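Local coordinates for molybdenum cofactor biosynthesis protein (Pyrococcus furiosus, PDB 1XI8) that probably acts as a MoeA-family molybdopterin molybdotransferase, inserting molybdenum into molybdopterin during synthesis of the molybdenum cofactor, at residues R292-G295 with V300-M303; L21-N26 with N280-G285; F314-K319 with G348-V353; C258-I263 with K319-K324. All blocks are in the same frame, centred on the assembly; numbering follows the deposited sequence.

Starting from the N terminus, helix 17-26 supplies the first half of interaction 2, which closes a very long loop when residues 280-285 return beside it. Before that happens, strand 260-263 has opened interaction 4, so the two cross. Interaction 1, between 292-295 and 300-303, is a short local closure nested inside interaction 4, which itself closes on helix 307-326 at residues 319-324. The same helix opens interaction 3, which crosses interaction 4, shares Lys319 with it and ends on strand 350-358. Interaction 2 ties the N-terminal helix, and interaction 3 the C-terminal region, to the probable molybdopterin-binding domain, while interactions 1 and 4 lie within it.

Interaction 1 (R292-G295 with V300-M303); sequences RPIG and VFVM
Gly295 and Val302 form an antiparallel, hydrogen-bonded pair in the beta-hairpin built from strands 295-297 and 300-302 of the probable molybdopterin-binding domain. Two backbone hydrogen bonds close the pair. Gly295 N donates to Val302 O over 3.2 Å; the bond is nearly straight and uses a carbonyl lone pair. In return Val302 N reaches Gly295 O at 2.9 Å, but here the donor stands 39° out of the carbonyl plane, so this shorter bond is the less regular of the two.

Each acceptor also receives a CA-H...O contact. Phe301 CA lies 3.4 Å from Gly295 O, and Ile294 CA lies 3.6 Å from Val302 O, so both oxygens are engaged twice and the backbones are held closely along their short overlap.

The apolar part rests on Ile294 and Phe301, whose side chains run side by side in the same direction, to the face of the hairpin covered by helix 307-326. There Ile294 meets Gln313, while Phe301 packs on Val318 and Ala321. On its other edge strand 300-302 continues into the sheet through backbone bonds from Phe301 and Met303 to strand 260-263. With CG1 of Ile294 anti to the backbone N (chi1 -173°), the chain extends toward the aromatic ring, and its CD1 stops 4.1 Å from Phe301 CD2.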
loop_
_atom_site.group_PDB
_atom_site.type_symbol
_atom_site.label_atom_id
_atom_site.label_comp_id
_atom_site.label_asym_id
_atom_site.label_seq_id
_atom_site.Cartn_x
_atom_site.Cartn_y
_atom_site.Cartn_z
ATOM N N ARG A 292 6.387 -23.815 -10.194
ATOM C CA ARG A 292 5.647 -25.022 -10.486
ATOM C C ARG A 292 5.586 -26.102 -9.381
ATOM O O ARG A 292 4.505 -26.586 -9.062
ATOM C CB ARG A 292 6.204 -25.582 -11.789
ATOM C CG ARG A 292 5.876 -27.015 -12.074
ATOM C CD ARG A 292 6.057 -27.199 -13.541
ATOM N NE ARG A 292 6.284 -28.577 -13.914
ATOM C CZ ARG A 292 6.122 -29.006 -15.152
ATOM N NH1 ARG A 292 5.723 -28.149 -16.083
ATOM N NH2 ARG A 292 6.347 -30.276 -15.451
ATOM N N PRO A 293 6.736 -26.489 -8.805
ATOM C CA PRO A 293 6.736 -27.563 -7.805
ATOM C C PRO A 293 5.971 -27.299 -6.493
ATOM O O PRO A 293 5.971 -28.162 -5.611
ATOM C CB PRO A 293 8.231 -27.739 -7.488
ATOM C CG PRO A 293 8.943 -27.131 -8.622
ATOM C CD PRO A 293 8.098 -25.991 -9.061
ATOM N N ILE A 294 5.330 -26.141 -6.355
ATOM C CA ILE A 294 4.695 -25.791 -5.082
ATOM C C ILE A 294 3.691 -26.835 -4.557
ATOM O O ILE A 294 2.911 -27.432 -5.312
ATOM C CB ILE A 294 4.031 -24.398 -5.114
ATOM C CG1 ILE A 294 3.549 -24.032 -3.705
ATOM C CG2 ILE A 294 2.913 -24.356 -6.152
ATOM C CD1 ILE A 294 3.152 -22.614 -3.513
ATOM N N GLY A 295 3.727 -27.041 -3.248
ATOM C CA GLY A 295 2.852 -27.980 -2.598
ATOM C C GLY A 295 2.231 -27.352 -1.375
ATOM O O GLY A 295 2.770 -26.405 -0.817
ATOM N N VAL A 300 1.116 -25.972 5.816
ATOM C CA VAL A 300 2.463 -25.686 5.333
ATOM C C VAL A 300 2.555 -25.613 3.813
ATOM O O VAL A 300 2.051 -26.476 3.100
ATOM C CB VAL A 300 3.519 -26.689 5.894
ATOM C CG1 VAL A 300 3.061 -28.076 5.693
ATOM C CG2 VAL A 300 4.849 -26.496 5.185
ATOM N N PHE A 301 3.196 -24.561 3.323
ATOM C CA PHE A 301 3.492 -24.469 1.906
ATOM C C PHE A 301 4.916 -24.912 1.676
ATOM O O PHE A 301 5.839 -24.388 2.290
ATOM C CB PHE A 301 3.336 -23.040 1.397
ATOM C CG PHE A 301 1.921 -22.586 1.271
ATOM C CD1 PHE A 301 1.315 -21.868 2.296
ATOM C CD2 PHE A 301 1.195 -22.859 0.124
ATOM C CE1 PHE A 301 0.004 -21.436 2.177
ATOM C CE2 PHE A 301 -0.106 -22.428 -0.002
ATOM C CZ PHE A 301 -0.708 -21.712 1.026
ATOM N N VAL A 302 5.097 -25.886 0.798
ATOM C CA VAL A 302 6.433 -26.292 0.385
ATOM C C VAL A 302 6.797 -25.395 -0.784
ATOM O O VAL A 302 6.272 -25.562 -1.880
ATOM C CB VAL A 302 6.486 -27.794 0.004
ATOM C CG1 VAL A 302 7.851 -28.170 -0.588
ATOM C CG2 VAL A 302 6.194 -28.643 1.221
ATOM N N MET A 303 7.674 -24.426 -0.536
ATOM C CA MET A 303 7.972 -23.392 -1.538
ATOM C C MET A 303 9.321 -23.583 -2.238
ATOM O O MET A 303 10.133 -24.401 -1.834
ATOM C CB MET A 303 7.872 -21.987 -0.920
ATOM C CG MET A 303 6.529 -21.678 -0.290
ATOM S SD MET A 303 6.388 -20.010 0.403
ATOM C CE MET A 303 5.979 -19.010 -1.023
#

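Interaction 2 (L21-N26 with N280-G285); sequences LSIVLN and NLLFHG
Phe283 turns the edge of its ring, not a face, toward helix 17-26, where Ile23 and Val24 receive it. One methyl of each, Ile23 CG2 and Val24 CG1, lies near the ring plane. Val24 presents CG1 to the far end of the ring, 3.4 Å from Phe283 CE1 and 3.5 Å from Phe283 CZ, and the two side chains meet at a slant. Ile23 works nearer the root of the ring, with its CG2 3.8 Å from Phe283 CD1.

The same methyl has a second task. Ile23 CG2 also touches Leu282 CB at 3.8 Å and sits equally near Leu282 CD1, so this one branch fills the angle between two consecutive side chains. CG2, the branch anti to the backbone N, leans toward residues 282-283, while CG1 leads elsewhere. Phe283, by contrast, holds CG between its backbone N and carbonyl carbon (chi1 65°), which throws the ring across to the helix.

Tyr296 of strand 295-297 touches both Phe283 and Val24, and its backbone bonds Phe283 into the sheet as part of strand 283-284, the outermost strand on this side within the chain. An alanine in place of Phe283 would likely leave Val24 CG1 without its partner and open a gap between helix and strand.

The interface is wholly aliphatic and aromatic: shape and the hydrophobic effect, not directed bonds, hold the N-terminal helix to the probable molybdopterin-binding domain here.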
loop_
_atom_site.group_PDB
_atom_site.type_symbol
_atom_site.label_atom_id
_atom_site.label_comp_id
_atom_site.label_asym_id
_atom_site.label_seq_id
_atom_site.Cartn_x
_atom_site.Cartn_y
_atom_site.Cartn_z
ATOM N N LEU A 21 -5.736 -23.608 -5.858
ATOM C CA LEU A 21 -6.020 -22.490 -4.957
ATOM C C LEU A 21 -7.232 -22.725 -4.057
ATOM O O LEU A 21 -7.186 -22.428 -2.859
ATOM C CB LEU A 21 -6.191 -21.175 -5.726
ATOM C CG LEU A 21 -6.472 -19.956 -4.830
ATOM C CD1 LEU A 21 -5.281 -19.644 -3.944
ATOM C CD2 LEU A 21 -6.874 -18.738 -5.643
ATOM N N SER A 22 -8.317 -23.244 -4.619
ATOM C CA SER A 22 -9.520 -23.489 -3.814
ATOM C C SER A 22 -9.306 -24.631 -2.823
ATOM O O SER A 22 -9.976 -24.709 -1.799
ATOM C CB SER A 22 -10.751 -23.720 -4.694
ATOM O OG SER A 22 -10.432 -24.544 -5.797
ATOM N N ILE A 23 -8.358 -25.508 -3.118
ATOM C CA ILE A 23 -8.010 -26.562 -2.175
ATOM C C ILE A 23 -7.377 -25.959 -0.925
ATOM O O ILE A 23 -7.699 -26.369 0.195
ATOM C CB ILE A 23 -7.088 -27.628 -2.810
ATOM C CG1 ILE A 23 -7.920 -28.591 -3.663
ATOM C CG2 ILE A 23 -6.316 -28.399 -1.739
ATOM C CD1 ILE A 23 -7.092 -29.530 -4.505
ATOM N N VAL A 24 -6.490 -24.979 -1.111
ATOM C CA VAL A 24 -5.847 -24.325 0.031
ATOM C C VAL A 24 -6.857 -23.484 0.812
ATOM O O VAL A 24 -6.922 -23.577 2.034
ATOM C CB VAL A 24 -4.564 -23.495 -0.351
ATOM C CG1 VAL A 24 -3.655 -24.302 -1.251
ATOM C CG2 VAL A 24 -4.907 -22.197 -1.045
ATOM N N LEU A 25 -7.656 -22.683 0.114
ATOM C CA LEU A 25 -8.572 -21.781 0.800
ATOM C C LEU A 25 -9.636 -22.575 1.554
ATOM O O LEU A 25 -10.034 -22.211 2.665
ATOM C CB LEU A 25 -9.224 -20.791 -0.175
ATOM C CG LEU A 25 -8.324 -19.863 -1.002
ATOM C CD1 LEU A 25 -9.157 -18.994 -1.953
ATOM C CD2 LEU A 25 -7.413 -19.001 -0.126
ATOM N N ASN A 26 -10.091 -23.674 0.959
ATOM C CA ASN A 26 -11.133 -24.441 1.606
ATOM C C ASN A 26 -10.658 -25.264 2.794
ATOM O O ASN A 26 -11.468 -25.695 3.615
ATOM C CB ASN A 26 -11.896 -25.327 0.631
ATOM C CG ASN A 26 -13.379 -25.345 0.955
ATOM O OD1 ASN A 26 -14.128 -24.439 0.532
ATOM N ND2 ASN A 26 -13.811 -26.345 1.743
ATOM N N ASN A 280 1.613 -34.412 4.725
ATOM C CA ASN A 280 0.554 -34.968 3.887
ATOM C C ASN A 280 -0.019 -33.884 2.971
ATOM O O ASN A 280 -1.004 -33.218 3.313
ATOM C CB ASN A 280 -0.561 -35.583 4.734
ATOM C CG ASN A 280 -0.096 -36.788 5.527
ATOM O OD1 ASN A 280 0.835 -37.503 5.129
ATOM N ND2 ASN A 280 -0.749 -37.028 6.659
ATOM N N LEU A 281 0.611 -33.724 1.811
ATOM C CA LEU A 281 0.254 -32.687 0.856
ATOM C C LEU A 281 -1.048 -33.012 0.121
ATOM O O LEU A 281 -1.268 -34.148 -0.297
ATOM C CB LEU A 281 1.392 -32.502 -0.151
ATOM C CG LEU A 281 2.797 -32.293 0.442
ATOM C CD1 LEU A 281 3.892 -32.779 -0.509
ATOM C CD2 LEU A 281 3.008 -30.841 0.827
ATOM N N LEU A 282 -1.908 -32.006 -0.034
ATOM C CA LEU A 282 -3.156 -32.170 -0.768
ATOM C C LEU A 282 -2.908 -32.004 -2.265
ATOM O O LEU A 282 -3.747 -32.380 -3.094
ATOM C CB LEU A 282 -4.191 -31.161 -0.280
ATOM C CG LEU A 282 -4.515 -31.208 1.217
ATOM C CD1 LEU A 282 -5.631 -30.232 1.547
ATOM C CD2 LEU A 282 -4.891 -32.606 1.676
ATOM N N PHE A 283 -1.760 -31.416 -2.596
ATOM C CA PHE A 283 -1.278 -31.309 -3.976
ATOM C C PHE A 283 0.201 -30.952 -3.957
ATOM O O PHE A 283 0.710 -30.433 -2.970
ATOM C CB PHE A 283 -2.084 -30.309 -4.818
ATOM C CG PHE A 283 -1.970 -28.873 -4.370
ATOM C CD1 PHE A 283 -2.947 -28.302 -3.556
ATOM C CD2 PHE A 283 -0.897 -28.080 -4.775
ATOM C CE1 PHE A 283 -2.844 -26.982 -3.150
ATOM C CE2 PHE A 283 -0.798 -26.767 -4.373
ATOM C CZ PHE A 283 -1.772 -26.217 -3.564
ATOM N N HIS A 284 0.888 -31.243 -5.051
ATOM C CA HIS A 284 2.322 -31.036 -5.132
ATOM C C HIS A 284 2.702 -30.958 -6.601
ATOM O O HIS A 284 2.748 -31.969 -7.298
ATOM C CB HIS A 284 3.052 -32.180 -4.436
ATOM C CG HIS A 284 4.524 -31.959 -4.285
ATOM N ND1 HIS A 284 5.091 -30.701 -4.226
ATOM C CD2 HIS A 284 5.547 -32.838 -4.150
ATOM C CE1 HIS A 284 6.399 -30.818 -4.078
ATOM N NE2 HIS A 284 6.701 -32.103 -4.028
ATOM N N GLY A 285 2.963 -29.740 -7.063
ATOM C CA GLY A 285 3.207 -29.495 -8.468
ATOM C C GLY A 285 1.930 -28.974 -9.087
ATOM O O GLY A 285 0.888 -29.647 -9.056
#

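Interaction 3 (F314-K319 with G348-V353); sequences FHLFVK and GRYEFV
His315 begins the contact with its CB alone, which lies 4.0 Å from Phe352 CE2. Its imidazole is turned elsewhere and takes a weak hydrogen bond at ND1 from Lys319 NZ (3.3 Å), the nitrogen arriving at the ring edge.

Leu316 does most of the work. Its side chain and that of Phe352 lie alongside one another, running in opposite senses, and Leu316 CD2 comes to 3.7 Å from Phe352 CD2, close to the plane of the ring. The other branch, CD1, lies between two rings, 4.1 Å from Tyr350 CD1 and equally far from Phe352 CD2. Replacing Leu316 by an alanine would probably leave Tyr350 without its contact from residues 314-319, and Phe352 with only His315 CB of that segment.

Lys319 closes a wider pi-type turn, its N bonding Phe314 O five residues back at 2.7 Å.

The short helix and strand axes stand 107° apart and 10.8 Å from each other, with side chains spanning the interval. Phe352 stacks on Tyr382 and also touches Phe311, while Ile288 of strand 288-289 packs against Leu316 and Tyr350. Helix 307-326 thus lies across the sheet that contains strand 350-358, joining the probable molybdopterin-binding domain to the C-terminal region.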
loop_
_atom_site.group_PDB
_atom_site.type_symbol
_atom_site.label_atom_id
_atom_site.label_comp_id
_atom_site.label_asym_id
_atom_site.label_seq_id
_atom_site.Cartn_x
_atom_site.Cartn_y
_atom_site.Cartn_z
ATOM N N PHE A 314 4.066 -16.809 -3.573
ATOM C CA PHE A 314 3.459 -16.028 -2.493
ATOM C C PHE A 314 2.195 -15.323 -2.953
ATOM O O PHE A 314 1.160 -15.421 -2.297
ATOM C CB PHE A 314 4.419 -15.010 -1.859
ATOM C CG PHE A 314 3.777 -14.217 -0.760
ATOM C CD1 PHE A 314 3.035 -13.084 -1.046
ATOM C CD2 PHE A 314 3.883 -14.621 0.557
ATOM C CE1 PHE A 314 2.427 -12.363 -0.038
ATOM C CE2 PHE A 314 3.275 -13.897 1.573
ATOM C CZ PHE A 314 2.551 -12.769 1.271
ATOM N N HIS A 315 2.289 -14.619 -4.076
ATOM C CA HIS A 315 1.155 -13.876 -4.627
ATOM C C HIS A 315 0.033 -14.757 -5.176
ATOM O O HIS A 315 -1.139 -14.405 -5.067
ATOM C CB HIS A 315 1.613 -12.877 -5.693
ATOM C CG HIS A 315 2.214 -11.630 -5.123
ATOM N ND1 HIS A 315 1.453 -10.550 -4.733
ATOM C CD2 HIS A 315 3.501 -11.294 -4.868
ATOM C CE1 HIS A 315 2.243 -9.603 -4.267
ATOM N NE2 HIS A 315 3.490 -10.030 -4.337
ATOM N N LEU A 316 0.378 -15.901 -5.755
ATOM C CA LEU A 316 -0.650 -16.769 -6.308
ATOM C C LEU A 316 -1.304 -17.652 -5.241
ATOM O O LEU A 316 -2.415 -18.126 -5.428
ATOM C CB LEU A 316 -0.093 -17.612 -7.461
ATOM C CG LEU A 316 0.402 -16.867 -8.707
ATOM C CD1 LEU A 316 0.744 -17.840 -9.792
ATOM C CD2 LEU A 316 -0.631 -15.889 -9.206
ATOM N N PHE A 317 -0.625 -17.849 -4.114
ATOM C CA PHE A 317 -1.143 -18.723 -3.066
ATOM C C PHE A 317 -1.133 -18.159 -1.632
ATOM O O PHE A 317 -2.182 -18.034 -1.002
ATOM C CB PHE A 317 -0.393 -20.062 -3.077
ATOM C CG PHE A 317 -0.775 -20.971 -4.208
ATOM C CD1 PHE A 317 0.008 -21.049 -5.350
ATOM C CD2 PHE A 317 -1.913 -21.760 -4.125
ATOM C CE1 PHE A 317 -0.339 -21.889 -6.391
ATOM C CE2 PHE A 317 -2.260 -22.599 -5.155
ATOM C CZ PHE A 317 -1.472 -22.664 -6.294
ATOM N N VAL A 318 0.051 -17.841 -1.115
ATOM C CA VAL A 318 0.197 -17.488 0.307
ATOM C C VAL A 318 -0.574 -16.222 0.711
ATOM O O VAL A 318 -1.260 -16.206 1.742
ATOM C CB VAL A 318 1.690 -17.426 0.723
ATOM C CG1 VAL A 318 1.833 -17.038 2.178
ATOM C CG2 VAL A 318 2.350 -18.775 0.472
ATOM N N LYS A 319 -0.464 -15.178 -0.108
ATOM C CA LYS A 319 -1.238 -13.954 0.076
ATOM C C LYS A 319 -2.736 -14.245 0.259
ATOM O O LYS A 319 -3.400 -13.634 1.097
ATOM C CB LYS A 319 -1.026 -13.038 -1.123
ATOM C CG LYS A 319 -1.796 -11.739 -1.087
ATOM C CD LYS A 319 -1.454 -10.842 -2.291
ATOM C CE LYS A 319 -1.932 -11.438 -3.618
ATOM N NZ LYS A 319 -1.802 -10.504 -4.774
ATOM N N GLY A 348 -1.232 -24.843 -21.311
ATOM C CA GLY A 348 -0.847 -25.789 -20.273
ATOM C C GLY A 348 -0.190 -25.149 -19.064
ATOM O O GLY A 348 0.010 -25.808 -18.041
ATOM N N ARG A 349 0.154 -23.869 -19.168
ATOM C CA ARG A 349 0.851 -23.213 -18.073
ATOM C C ARG A 349 0.155 -21.944 -17.612
ATOM O O ARG A 349 -0.294 -21.148 -18.432
ATOM C CB ARG A 349 2.305 -22.934 -18.465
ATOM C CG ARG A 349 3.078 -24.200 -18.880
ATOM C CD ARG A 349 3.052 -25.299 -17.799
ATOM N NE ARG A 349 3.861 -24.902 -16.654
ATOM C CZ ARG A 349 5.174 -24.674 -16.736
ATOM N NH1 ARG A 349 5.800 -24.810 -17.913
ATOM N NH2 ARG A 349 5.863 -24.308 -15.658
ATOM N N TYR A 350 0.059 -21.774 -16.291
ATOM C CA TYR A 350 -0.473 -20.547 -15.678
ATOM C C TYR A 350 0.666 -19.563 -15.406
ATOM O O TYR A 350 1.349 -19.660 -14.389
ATOM C CB TYR A 350 -1.182 -20.875 -14.373
ATOM C CG TYR A 350 -2.080 -19.777 -13.885
ATOM C CD1 TYR A 350 -1.594 -18.781 -13.037
ATOM C CD2 TYR A 350 -3.425 -19.733 -14.257
ATOM C CE1 TYR A 350 -2.415 -17.772 -12.579
ATOM C CE2 TYR A 350 -4.261 -18.724 -13.803
ATOM C CZ TYR A 350 -3.750 -17.741 -12.962
ATOM O OH TYR A 350 -4.558 -16.728 -12.503
ATOM N N GLU A 351 0.875 -18.615 -16.312
ATOM C CA GLU A 351 2.042 -17.747 -16.195
ATOM C C GLU A 351 1.858 -16.492 -15.374
ATOM O O GLU A 351 0.872 -15.769 -15.511
ATOM C CB GLU A 351 2.616 -17.376 -17.560
ATOM C CG GLU A 351 3.742 -18.294 -17.979
ATOM C CD GLU A 351 4.763 -17.609 -18.852
ATOM O OE1 GLU A 351 4.385 -17.100 -19.929
ATOM O OE2 GLU A 351 5.950 -17.582 -18.463
ATOM N N PHE A 352 2.856 -16.258 -14.529
ATOM C CA PHE A 352 2.965 -15.077 -13.720
ATOM C C PHE A 352 3.963 -14.172 -14.430
ATOM O O PHE A 352 5.155 -14.472 -14.474
ATOM C CB PHE A 352 3.487 -15.488 -12.349
ATOM C CG PHE A 352 3.483 -14.392 -11.320
ATOM C CD1 PHE A 352 4.601 -13.582 -11.139
ATOM C CD2 PHE A 352 2.376 -14.188 -10.511
ATOM C CE1 PHE A 352 4.611 -12.581 -10.180
ATOM C CE2 PHE A 352 2.385 -13.195 -9.555
ATOM C CZ PHE A 352 3.504 -12.385 -9.392
ATOM N N VAL A 353 3.473 -13.068 -14.996
ATOM C CA VAL A 353 4.312 -12.167 -15.779
ATOM C C VAL A 353 4.501 -10.851 -15.048
ATOM O O VAL A 353 3.525 -10.157 -14.746
ATOM C CB VAL A 353 3.693 -11.877 -17.154
ATOM C CG1 VAL A 353 4.556 -10.896 -17.924
ATOM C CG2 VAL A 353 3.493 -13.170 -17.936
#

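Interaction 4 (C258-I263 with K319-K324); sequences CDLVLI and KHALAK
In the alpha/beta core of the probable molybdopterin-binding domain, a MogA-like fold in which helices flank a largely parallel sheet, Leu260 of strand 260-263 packs on Ala321 and Leu322 of helix 307-326. The strand runs in the interior of the sheet. Backbone bonds join Leu260 and Leu262 to Gly193 on one edge and Val261 to Phe301 on the other, and this helix lies over the face that carries Leu260 and Leu262.

The contact itself is small, about 93 Å² in all, and it hangs on one methyl. Leu260 CD2 reaches Ala321 CB at 4.3 Å. It stands equally far from Leu322 CG, again 4.3 Å, so two consecutive helix residues share a single branch of the leucine. Ala321 directs its CB at the strand, whereas Leu322 leaves the helix more to the side and swings its branched end back. The helix is regular here: Ala323 N bonds Lys319 O at 3.1 Å.

Neighbouring residues complete the hydrophobic layer. Phe301 of the adjoining strand touches both Leu260 and Ala321, Leu325 meets Leu260 one turn further along the helix, and Val192 and Phe314 pack against Leu322. All three residues of the contact are buried. Seen from Leu260 CD2, the directions to Ala321 CB and Leu322 CG diverge by about 80°, so the methyl is met from two quite different sides.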
loop_
_atom_site.group_PDB
_atom_site.type_symbol
_atom_site.label_atom_id
_atom_site.label_comp_id
_atom_site.label_asym_id
_atom_site.label_seq_id
_atom_site.Cartn_x
_atom_site.Cartn_y
_atom_site.Cartn_z
ATOM N N CYS A 258 2.705 -21.876 14.958
ATOM C CA CYS A 258 2.169 -21.050 13.871
ATOM C C CYS A 258 0.886 -21.559 13.256
ATOM O O CYS A 258 0.565 -22.738 13.337
ATOM C CB CYS A 258 3.203 -20.894 12.752
ATOM S SG CYS A 258 4.757 -20.164 13.272
ATOM N N ASP A 259 0.171 -20.641 12.626
ATOM C CA ASP A 259 -1.052 -20.941 11.919
ATOM C C ASP A 259 -0.728 -21.336 10.475
ATOM O O ASP A 259 -1.564 -21.880 9.758
ATOM C CB ASP A 259 -1.955 -19.711 11.933
ATOM C CG ASP A 259 -2.158 -19.145 13.331
ATOM O OD1 ASP A 259 -1.436 -18.186 13.700
ATOM O OD2 ASP A 259 -3.034 -19.670 14.063
ATOM N N LEU A 260 0.496 -21.064 10.051
ATOM C CA LEU A 260 0.890 -21.304 8.681
ATOM C C LEU A 260 2.411 -21.382 8.636
ATOM O O LEU A 260 3.088 -20.603 9.299
ATOM C CB LEU A 260 0.372 -20.161 7.817
ATOM C CG LEU A 260 0.036 -20.331 6.344
ATOM C CD1 LEU A 260 -0.788 -21.566 6.096
ATOM C CD2 LEU A 260 -0.721 -19.092 5.891
ATOM N N VAL A 261 2.945 -22.329 7.868
ATOM C CA VAL A 261 4.381 -22.511 7.780
ATOM C C VAL A 261 4.860 -22.500 6.334
ATOM O O VAL A 261 4.275 -23.152 5.474
ATOM C CB VAL A 261 4.826 -23.828 8.443
ATOM C CG1 VAL A 261 6.329 -23.982 8.344
ATOM C CG2 VAL A 261 4.388 -23.861 9.888
ATOM N N LEU A 262 5.929 -21.750 6.081
ATOM C CA LEU A 262 6.562 -21.708 4.775
ATOM C C LEU A 262 7.956 -22.293 4.870
ATOM O O LEU A 262 8.802 -21.798 5.612
ATOM C CB LEU A 262 6.658 -20.272 4.270
ATOM C CG LEU A 262 5.383 -19.438 4.276
ATOM C CD1 LEU A 262 5.676 -18.031 3.825
ATOM C CD2 LEU A 262 4.365 -20.059 3.381
ATOM N N ILE A 263 8.195 -23.358 4.122
ATOM C CA ILE A 263 9.533 -23.938 4.021
ATOM C C ILE A 263 10.037 -23.786 2.592
ATOM O O ILE A 263 9.428 -24.279 1.654
ATOM C CB ILE A 263 9.555 -25.424 4.456
ATOM C CG1 ILE A 263 10.957 -26.014 4.304
ATOM C CG2 ILE A 263 8.531 -26.250 3.676
ATOM C CD1 ILE A 263 11.117 -27.388 4.934
ATOM N N LYS A 319 -0.464 -15.178 -0.108
ATOM C CA LYS A 319 -1.238 -13.954 0.076
ATOM C C LYS A 319 -2.736 -14.245 0.259
ATOM O O LYS A 319 -3.400 -13.634 1.097
ATOM C CB LYS A 319 -1.026 -13.038 -1.123
ATOM C CG LYS A 319 -1.796 -11.739 -1.087
ATOM C CD LYS A 319 -1.454 -10.842 -2.291
ATOM C CE LYS A 319 -1.932 -11.438 -3.618
ATOM N NZ LYS A 319 -1.802 -10.504 -4.774
ATOM N N HIS A 320 -3.265 -15.179 -0.524
ATOM C CA HIS A 320 -4.690 -15.479 -0.477
ATOM C C HIS A 320 -5.044 -16.292 0.756
ATOM O O HIS A 320 -6.094 -16.079 1.354
ATOM C CB HIS A 320 -5.157 -16.183 -1.756
ATOM C CG HIS A 320 -4.953 -15.370 -2.993
ATOM N ND1 HIS A 320 -5.608 -14.177 -3.214
ATOM C CD2 HIS A 320 -4.166 -15.574 -4.076
ATOM C CE1 HIS A 320 -5.228 -13.679 -4.378
ATOM N NE2 HIS A 320 -4.354 -14.508 -4.921
ATOM N N ALA A 321 -4.153 -17.210 1.130
ATOM C CA ALA A 321 -4.303 -18.012 2.342
ATOM C C ALA A 321 -4.277 -17.132 3.585
ATOM O O ALA A 321 -5.005 -17.382 4.540
ATOM C CB ALA A 321 -3.218 -19.055 2.421
ATOM N N LEU A 322 -3.440 -16.103 3.572
ATOM C CA LEU A 322 -3.361 -15.170 4.690
ATOM C C LEU A 322 -4.631 -14.334 4.824
ATOM O O LEU A 322 -5.114 -14.104 5.931
ATOM C CB LEU A 322 -2.145 -14.263 4.536
ATOM C CG LEU A 322 -0.814 -14.846 4.985
ATOM C CD1 LEU A 322 0.329 -14.154 4.261
ATOM C CD2 LEU A 322 -0.674 -14.719 6.511
ATOM N N ALA A 323 -5.154 -13.883 3.686
ATOM C CA ALA A 323 -6.382 -13.100 3.633
ATOM C C ALA A 323 -7.573 -13.900 4.129
ATOM O O ALA A 323 -8.389 -13.391 4.890
ATOM C CB ALA A 323 -6.638 -12.616 2.227
ATOM N N LYS A 324 -7.665 -15.150 3.682
ATOM C CA LYS A 324 -8.708 -16.072 4.135
ATOM C C LYS A 324 -8.660 -16.246 5.652
ATOM O O LYS A 324 -9.702 -16.224 6.311
ATOM C CB LYS A 324 -8.586 -17.435 3.443
#